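Local coordinates for protein putative glycoside hydrolase (Parabacteroides distasonis ATCC 8503, PDB 3GYC) that is probably a glycoside hydrolase of the cellulase-like family, built on a TIM-barrel fold and expected to cleave glycosidic bonds in carbohydrates, at residues T20-S25 / N52-D57; V110-W115 / D151-V156. All coordinates share one frame; numbering follows the deposited sequence.

In the fold
Contacts 1 and 2 belong to one parallel barrel sheet, in which strands 17-23, 53-57, 109-113 and 153-157 lie next to each other in that order. Their centres are about 9 Å apart, and strands 53-57 and 109-113 join them: Ile54 O lies 2.9 Å from Gly111 N, a probable hydrogen bond. At the C-terminal ends of these strands a second probable hydrogen bond brings Asp57 OD1 within 2.8 Å of Ser114 OG, and Trp115 meets Phe24 edge-to-face. A 1,2-ethanediol, probably from the crystallisation liquor, donates a hydrogen bond from O1 to Trp115 O (2.7 Å) here. Active sites of TIM barrels lie at this end, so the loops probably border the substrate region.

Contact 1 of 2, residues T20-S25 / N52-D57; sequences TMWDFS and NAIRID
Ile54 packs against Thr20 and Trp22 on the helix-facing side of two parallel strands. Its CB rests 3.9 Å from Thr20 O. From there CG2, anti to the backbone N, touches Thr20 O at 3.5 Å and Trp22 CB at 3.7 Å, while CG1, beside that nitrogen (chi1 -52°), runs past Thr20 CG2. The tip, CD1, settles over one face of the indole near its rim, 4.1 Å from Trp22 CZ3. A beta-branched residue suits this place because its two arms can engage two neighbours at once; Leu43 of helix 39-48 and Phe99 of helix 95-105 also touch both Ile54 and Trp22.

The backbones pair in parallel fashion. Arg55 N donates to Thr20 O at 2.8 Å, and Trp22 N to Arg55 O at 2.9 Å. Asp23 N adds a weak bond to the same Arg55 O: the register slips by one residue here, a beta bulge, before Asp57 N takes up Asp23 O at 2.7 Å. Beyond it, Asp23 OD2 accepts from Ser25 N, a capping bond at the turn into the next helix, and also from Ser25 OG.

On the opposite face Met21, present as selenomethionine, lies alongside Arg55, with SE 3.8 Å from NH1. The long arginine suits this side, since its extended chain carries the guanidinium to a salt bridge with Glu305 through NH1 and a hydrogen bond to Asn160 through NH2. The pair of strands thus separates its chemistry: an apolar surface for the helices, and a buried charge inside the barrel whose carboxylate partner probably offsets the cost of burial.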
ATOM      1  N   THR A  20       1.514  -5.662   6.000  1.00 12.26           N
ATOM      2  CA  THR A  20       0.139  -5.626   5.588  1.00 12.68           C
ATOM      3  C   THR A  20      -0.362  -4.147   5.472  1.00 13.51           C
ATOM      4  O   THR A  20       0.034  -3.319   6.256  1.00 13.48           O
ATOM      5  CB  THR A  20      -0.780  -6.369   6.545  1.00 13.05           C
ATOM      6  OG1 THR A  20      -2.080  -6.296   6.004  1.00 16.81           O
ATOM      7  CG2 THR A  20      -0.848  -5.717   7.948  1.00  9.83           C
HETATM    8  N   MSE A  21      -1.172  -3.881   4.456  1.00 13.35           N
HETATM    9  CA  MSE A  21      -1.840  -2.597   4.267  1.00 13.28           C
HETATM   10  C   MSE A  21      -3.104  -2.525   5.133  1.00 12.34           C
HETATM   11  O   MSE A  21      -4.042  -3.333   4.935  1.00 12.82           O
HETATM   12  CB  MSE A  21      -2.268  -2.430   2.821  1.00 12.69           C
HETATM   13  CG  MSE A  21      -3.032  -1.143   2.601  1.00 12.80           C
HETATM   14 SE   MSE A  21      -3.964  -1.199   0.952  0.75  9.28          SE
HETATM   15  CE  MSE A  21      -5.403  -2.418   1.477  1.00 12.08           C
ATOM     16  N   TRP A  22      -3.077  -1.654   6.149  1.00 12.36           N
ATOM     17  CA  TRP A  22      -4.270  -1.320   6.936  1.00 12.14           C
ATOM     18  C   TRP A  22      -4.850   0.047   6.543  1.00 12.83           C
ATOM     19  O   TRP A  22      -5.827   0.523   7.158  1.00 12.96           O
ATOM     20  CB  TRP A  22      -4.002  -1.460   8.424  1.00 11.89           C
ATOM     21  CG  TRP A  22      -4.073  -2.901   8.928  1.00 11.80           C
ATOM     22  CD1 TRP A  22      -4.172  -4.025   8.175  1.00 12.27           C
ATOM     23  CD2 TRP A  22      -3.921  -3.367  10.300  1.00 11.48           C
ATOM     24  NE1 TRP A  22      -4.195  -5.163   8.982  1.00 11.03           N
ATOM     25  CE2 TRP A  22      -4.065  -4.775  10.285  1.00 11.35           C
ATOM     26  CE3 TRP A  22      -3.824  -2.728  11.526  1.00 12.29           C
ATOM     27  CZ2 TRP A  22      -4.003  -5.538  11.430  1.00 11.48           C
ATOM     28  CZ3 TRP A  22      -3.772  -3.479  12.645  1.00 13.29           C
ATOM     29  CH2 TRP A  22      -3.853  -4.875  12.598  1.00 11.36           C
ATOM     30  N   ASP A  23      -4.260   0.637   5.495  1.00 11.98           N
ATOM     31  CA  ASP A  23      -4.790   1.791   4.774  1.00 12.13           C
ATOM     32  C   ASP A  23      -5.411   2.860   5.706  1.00 11.97           C
ATOM     33  O   ASP A  23      -4.749   3.341   6.609  1.00 12.00           O
ATOM     34  CB  ASP A  23      -5.767   1.285   3.681  1.00 10.73           C
ATOM     35  CG  ASP A  23      -6.863   0.320   4.253  1.00 13.80           C
ATOM     36  OD1 ASP A  23      -6.562  -0.898   4.409  1.00 13.64           O
ATOM     37  OD2 ASP A  23      -7.982   0.786   4.602  1.00 12.00           O
ATOM     38  N   PHE A  24      -6.664   3.220   5.470  1.00 11.56           N
ATOM     39  CA  PHE A  24      -7.393   4.157   6.325  1.00 12.57           C
ATOM     40  C   PHE A  24      -8.387   3.384   7.219  1.00 14.23           C
ATOM     41  O   PHE A  24      -9.055   3.971   8.072  1.00 14.73           O
ATOM     42  CB  PHE A  24      -8.054   5.262   5.472  1.00 11.35           C
ATOM     43  CG  PHE A  24      -8.606   4.798   4.152  1.00 13.41           C
ATOM     44  CD1 PHE A  24      -9.926   4.347   4.046  1.00 15.41           C
ATOM     45  CD2 PHE A  24      -7.826   4.832   3.008  1.00 12.63           C
ATOM     46  CE1 PHE A  24     -10.438   3.935   2.775  1.00 15.63           C
ATOM     47  CE2 PHE A  24      -8.333   4.429   1.771  1.00 13.66           C
ATOM     48  CZ  PHE A  24      -9.638   3.977   1.670  1.00 15.14           C
ATOM     49  N   SER A  25      -8.418   2.039   7.097  1.00 11.82           N
ATOM     50  CA  SER A  25      -9.301   1.244   7.931  1.00  9.93           C
ATOM     51  C   SER A  25      -8.911   1.260   9.434  1.00 10.07           C
ATOM     52  O   SER A  25      -9.777   1.194  10.290  1.00  9.07           O
ATOM     53  CB  SER A  25      -9.384  -0.184   7.409  1.00 10.65           C
ATOM     54  OG  SER A  25      -9.874  -0.269   6.080  1.00  9.67           O
ATOM     55  N   ASN A  52       5.113  -8.218  10.779  1.00 11.43           N
ATOM     56  CA  ASN A  52       5.840  -7.274  11.625  1.00 10.65           C
ATOM     57  C   ASN A  52       5.977  -5.870  11.022  1.00 10.09           C
ATOM     58  O   ASN A  52       6.805  -5.086  11.437  1.00  9.99           O
ATOM     59  CB  ASN A  52       7.175  -7.844  12.118  1.00 10.58           C
ATOM     60  CG  ASN A  52       8.132  -8.220  11.011  1.00  9.78           C
ATOM     61  OD1 ASN A  52       7.775  -8.209   9.816  1.00  9.62           O
ATOM     62  ND2 ASN A  52       9.378  -8.512  11.400  1.00  8.12           N
ATOM     63  N   ALA A  53       5.119  -5.548  10.050  1.00  9.75           N
ATOM     64  CA  ALA A  53       5.062  -4.204   9.475  1.00 10.99           C
ATOM     65  C   ALA A  53       3.615  -3.941   8.987  1.00 11.74           C
ATOM     66  O   ALA A  53       2.885  -4.875   8.650  1.00 13.51           O
ATOM     67  CB  ALA A  53       6.091  -4.041   8.306  1.00 10.45           C
ATOM     68  N   ILE A  54       3.212  -2.677   8.982  1.00 12.18           N
ATOM     69  CA  ILE A  54       1.900  -2.240   8.520  1.00 11.52           C
ATOM     70  C   ILE A  54       2.089  -0.960   7.714  1.00 12.20           C
ATOM     71  O   ILE A  54       2.920  -0.136   8.052  1.00 12.79           O
ATOM     72  CB  ILE A  54       0.970  -1.925   9.721  1.00 11.14           C
ATOM     73  CG1 ILE A  54       0.932  -3.095  10.715  1.00 11.82           C
ATOM     74  CG2 ILE A  54      -0.410  -1.598   9.274  1.00  9.95           C
ATOM     75  CD1 ILE A  54       0.209  -2.769  12.098  1.00 11.60           C
ATOM     76  N   ARG A  55       1.352  -0.833   6.630  1.00 11.47           N
ATOM     77  CA  ARG A  55       1.312   0.383   5.827  1.00 12.14           C
ATOM     78  C   ARG A  55      -0.017   1.088   6.147  1.00 10.48           C
ATOM     79  O   ARG A  55      -1.083   0.495   6.014  1.00 10.50           O
ATOM     80  CB  ARG A  55       1.395   0.021   4.353  1.00 10.94           C
ATOM     81  CG  ARG A  55       1.172   1.170   3.433  1.00 11.87           C
ATOM     82  CD  ARG A  55       1.029   0.738   2.071  1.00 14.28           C
ATOM     83  NE  ARG A  55       0.739   1.839   1.181  1.00 16.88           N
ATOM     84  CZ  ARG A  55      -0.087   1.772   0.142  1.00 18.52           C
ATOM     85  NH1 ARG A  55      -0.778   0.651  -0.113  1.00 19.17           N
ATOM     86  NH2 ARG A  55      -0.295   2.849  -0.598  1.00 19.69           N
ATOM     87  N   ILE A  56       0.024   2.336   6.628  1.00 11.69           N
ATOM     88  CA  ILE A  56      -1.201   2.990   6.974  1.00 10.34           C
ATOM     89  C   ILE A  56      -1.277   4.381   6.351  1.00 10.53           C
ATOM     90  O   ILE A  56      -0.273   4.987   5.960  1.00  9.45           O
ATOM     91  CB  ILE A  56      -1.412   3.145   8.492  1.00 10.32           C
ATOM     92  CG1 ILE A  56      -0.314   4.010   9.156  1.00 11.19           C
ATOM     93  CG2 ILE A  56      -1.516   1.840   9.196  1.00 12.47           C
ATOM     94  CD1 ILE A  56      -0.577   4.322  10.621  1.00 11.34           C
ATOM     95  N   ASP A  57      -2.492   4.859   6.302  1.00 10.07           N
ATOM     96  CA  ASP A  57      -2.727   6.248   5.912  1.00 10.00           C
ATOM     97  C   ASP A  57      -2.480   7.122   7.151  1.00 10.17           C
ATOM     98  O   ASP A  57      -3.069   6.878   8.230  1.00 12.26           O
ATOM     99  CB  ASP A  57      -4.150   6.420   5.405  1.00 12.17           C
ATOM    100  CG  ASP A  57      -4.348   7.770   4.705  1.00 11.18           C
ATOM    101  OD1 ASP A  57      -3.644   8.748   5.039  1.00 11.69           O
ATOM    102  OD2 ASP A  57      -5.143   7.813   3.751  1.00 10.07           O
TER

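Contact 2 of 2, residues V110-W115 / D151-V156; sequences VGLSSW and DTILYV. With EDO (1,2-ethanediol), chain F.
Gly111 and Tyr155 make a CH-pi contact: the glycine CA sits over the centre of the phenol ring, 3.9 Å from its centroid and 11° off the ring normal. Tyr155 CG lies between its own backbone N and carbonyl carbon (chi1 67°), which swings the ring back over the neighbouring strand. Glycine suits this place because a beta carbon on Gly111 would come within about 2.5 Å of Tyr155 CE2, a clash. An alanine in place of Tyr155 removes the ring over Gly111 and would probably open a gap beside Arg55, which the tyrosine side chain also touches.

Three backbone hydrogen bonds tie the parallel strands. Val110 N donates to Thr152 O at 2.8 Å, Leu154 N returns a bond to Val110 O, and Leu112 N reaches Tyr155 O at 3.0 Å. Past the end of strand 109-113, a 1,2-ethanediol hydrogen-bonds to Trp115 O.

Apolar packing occupies the other face. Ile153 CD1 meets Leu112 CD2 at 3.9 Å, the two side chains crossing at about a right angle, and the same methyl lies 4.2 Å from Val110 CB. Branched aliphatic residues fit here against helices: Leu100 of helix 95-105 touches Val110 and Ile153, while Trp137 of helix 130-146 touches Leu112 and Val156.

Strand 109-113, helix 130-146 and strand 153-157 form a beta-alpha-beta unit, the building block of the TIM barrel.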
ATOM      1  N   VAL A 110       6.186   0.732  10.748  1.00 11.40           N
ATOM      2  CA  VAL A 110       5.065   1.308   9.994  1.00 12.11           C
ATOM      3  C   VAL A 110       5.476   2.174   8.811  1.00 11.16           C
ATOM      4  O   VAL A 110       6.207   3.142   8.952  1.00 12.95           O
ATOM      5  CB  VAL A 110       4.129   2.143  10.938  1.00 11.78           C
ATOM      6  CG1 VAL A 110       2.951   2.687  10.139  1.00 12.15           C
ATOM      7  CG2 VAL A 110       3.685   1.247  12.123  1.00 11.18           C
ATOM      8  N   GLY A 111       4.969   1.821   7.643  1.00  9.54           N
ATOM      9  CA  GLY A 111       5.137   2.630   6.469  1.00 10.53           C
ATOM     10  C   GLY A 111       3.958   3.593   6.385  1.00 11.01           C
ATOM     11  O   GLY A 111       2.797   3.180   6.517  1.00  9.18           O
ATOM     12  N   LEU A 112       4.255   4.873   6.144  1.00 11.58           N
ATOM     13  CA  LEU A 112       3.195   5.857   6.007  1.00 10.68           C
ATOM     14  C   LEU A 112       2.930   6.141   4.541  1.00 12.94           C
ATOM     15  O   LEU A 112       3.857   6.212   3.713  1.00 14.64           O
ATOM     16  CB  LEU A 112       3.587   7.156   6.695  1.00 11.61           C
ATOM     17  CG  LEU A 112       3.899   7.063   8.176  1.00  7.83           C
ATOM     18  CD1 LEU A 112       4.306   8.496   8.656  1.00 10.52           C
ATOM     19  CD2 LEU A 112       2.750   6.442   9.022  1.00  7.29           C
ATOM     20  N   SER A 113       1.664   6.315   4.235  1.00 11.49           N
ATOM     21  CA  SER A 113       1.219   6.708   2.916  1.00 11.18           C
ATOM     22  C   SER A 113      -0.015   7.582   3.124  1.00 11.07           C
ATOM     23  O   SER A 113      -0.384   7.890   4.265  1.00  9.57           O
ATOM     24  CB  SER A 113       0.857   5.437   2.105  1.00 12.12           C
ATOM     25  OG  SER A 113       0.613   5.746   0.747  1.00 15.90           O
ATOM     26  N   SER A 114      -0.687   7.932   2.031  1.00  9.75           N
ATOM     27  CA  SER A 114      -2.012   8.574   2.125  1.00  9.75           C
ATOM     28  C   SER A 114      -2.815   8.384   0.863  1.00  8.51           C
ATOM     29  O   SER A 114      -2.260   8.338  -0.244  1.00 10.83           O
ATOM     30  CB  SER A 114      -1.938  10.074   2.430  1.00 11.84           C
ATOM     31  OG  SER A 114      -3.230  10.512   2.868  1.00 12.52           O
ATOM     32  N   TRP A 115      -4.113   8.238   1.066  1.00  8.78           N
ATOM     33  CA  TRP A 115      -5.133   8.209   0.031  1.00 11.23           C
ATOM     34  C   TRP A 115      -5.863   9.574  -0.002  1.00 12.12           C
ATOM     35  O   TRP A 115      -6.821   9.747  -0.748  1.00 14.34           O
ATOM     36  CB  TRP A 115      -6.121   7.070   0.284  1.00 12.87           C
ATOM     37  CG  TRP A 115      -5.586   5.716   0.035  1.00 13.36           C
ATOM     38  CD1 TRP A 115      -5.916   4.878  -0.996  1.00 13.41           C
ATOM     39  CD2 TRP A 115      -4.640   4.977   0.867  1.00 12.66           C
ATOM     40  NE1 TRP A 115      -5.246   3.660  -0.826  1.00 14.28           N
ATOM     41  CE2 TRP A 115      -4.450   3.716   0.273  1.00 11.98           C
ATOM     42  CE3 TRP A 115      -3.942   5.276   2.046  1.00 13.26           C
ATOM     43  CZ2 TRP A 115      -3.571   2.749   0.807  1.00 12.81           C
ATOM     44  CZ3 TRP A 115      -3.099   4.334   2.574  1.00 14.05           C
ATOM     45  CH2 TRP A 115      -2.900   3.084   1.937  1.00 12.81           C
ATOM     46  N   ASP A 151      11.394   6.440  14.935  1.00 15.74           N
ATOM     47  CA  ASP A 151      12.087   5.175  14.641  1.00 17.49           C
ATOM     48  C   ASP A 151      11.146   4.009  14.334  1.00 16.32           C
ATOM     49  O   ASP A 151      11.588   2.987  13.813  1.00 16.68           O
ATOM     50  CB  ASP A 151      13.023   4.804  15.774  1.00 21.24           C
ATOM     51  CG  ASP A 151      14.130   5.824  15.941  1.00 26.55           C
ATOM     52  OD1 ASP A 151      14.648   6.296  14.892  1.00 29.06           O
ATOM     53  OD2 ASP A 151      14.456   6.183  17.113  1.00 30.96           O
ATOM     54  N   THR A 152       9.857   4.171  14.613  1.00 15.20           N
ATOM     55  CA  THR A 152       8.849   3.159  14.252  1.00 14.61           C
ATOM     56  C   THR A 152       8.446   3.262  12.778  1.00 13.39           C
ATOM     57  O   THR A 152       7.903   2.330  12.235  1.00 11.73           O
ATOM     58  CB  THR A 152       7.625   3.316  15.164  1.00 15.16           C
ATOM     59  OG1 THR A 152       7.982   2.894  16.490  1.00 16.20           O
ATOM     60  CG2 THR A 152       6.433   2.527  14.660  1.00 13.12           C
ATOM     61  N   ILE A 153       8.735   4.401  12.137  1.00 11.32           N
ATOM     62  CA  ILE A 153       8.376   4.623  10.772  1.00 12.86           C
ATOM     63  C   ILE A 153       9.453   4.010   9.873  1.00 13.51           C
ATOM     64  O   ILE A 153      10.649   4.269  10.034  1.00 13.34           O
ATOM     65  CB  ILE A 153       8.195   6.133  10.464  1.00 12.10           C
ATOM     66  CG1 ILE A 153       7.105   6.730  11.376  1.00 12.09           C
ATOM     67  CG2 ILE A 153       7.926   6.330   8.968  1.00 12.50           C
ATOM     68  CD1 ILE A 153       5.766   5.984  11.436  1.00  9.99           C
ATOM     69  N   LEU A 154       8.985   3.207   8.932  1.00 14.36           N
ATOM     70  CA  LEU A 154       9.845   2.447   8.032  1.00 14.70           C
ATOM     71  C   LEU A 154      10.175   3.241   6.770  1.00 13.09           C
ATOM     72  O   LEU A 154      11.304   3.270   6.302  1.00 13.96           O
ATOM     73  CB  LEU A 154       9.089   1.175   7.673  1.00 15.75           C
ATOM     74  CG  LEU A 154       9.775   0.089   6.924  1.00 17.27           C
ATOM     75  CD1 LEU A 154      10.967  -0.422   7.763  1.00 16.86           C
ATOM     76  CD2 LEU A 154       8.682  -0.994   6.630  1.00 17.97           C
ATOM     77  N   TYR A 155       9.162   3.887   6.231  1.00 12.71           N
ATOM     78  CA  TYR A 155       9.293   4.683   5.032  1.00 11.58           C
ATOM     79  C   TYR A 155       8.133   5.641   4.950  1.00 10.93           C
ATOM     80  O   TYR A 155       7.138   5.475   5.641  1.00 10.53           O
ATOM     81  CB  TYR A 155       9.341   3.808   3.761  1.00 12.75           C
ATOM     82  CG  TYR A 155       8.078   3.041   3.402  1.00 14.35           C
ATOM     83  CD1 TYR A 155       7.051   3.667   2.727  1.00 15.95           C
ATOM     84  CD2 TYR A 155       7.917   1.691   3.714  1.00 15.21           C
ATOM     85  CE1 TYR A 155       5.884   2.982   2.365  1.00 17.62           C
ATOM     86  CE2 TYR A 155       6.728   1.003   3.385  1.00 16.86           C
ATOM     87  CZ  TYR A 155       5.739   1.653   2.690  1.00 16.93           C
ATOM     88  OH  TYR A 155       4.586   1.049   2.296  1.00 20.21           O
ATOM     89  N   VAL A 156       8.261   6.643   4.072  1.00 11.22           N
ATOM     90  CA  VAL A 156       7.204   7.607   3.863  1.00 11.29           C
ATOM     91  C   VAL A 156       6.945   7.679   2.389  1.00 10.97           C
ATOM     92  O   VAL A 156       7.838   8.048   1.611  1.00 11.64           O
ATOM     93  CB  VAL A 156       7.567   9.020   4.406  1.00 11.58           C
ATOM     94  CG1 VAL A 156       6.453  10.067   4.052  1.00 10.85           C
ATOM     95  CG2 VAL A 156       7.843   8.935   5.897  1.00 11.41           C
TER
HETATM   96  C1  EDO F   5      -9.859   9.828  -1.550  1.00 34.13           C
HETATM   97  O1  EDO F   5      -9.389   8.883  -0.561  1.00 34.53           O
HETATM   98  C2  EDO F   5     -11.380  10.099  -1.443  1.00 33.91           C
HETATM   99  O2  EDO F   5     -11.840  10.312  -0.086  1.00 31.36           O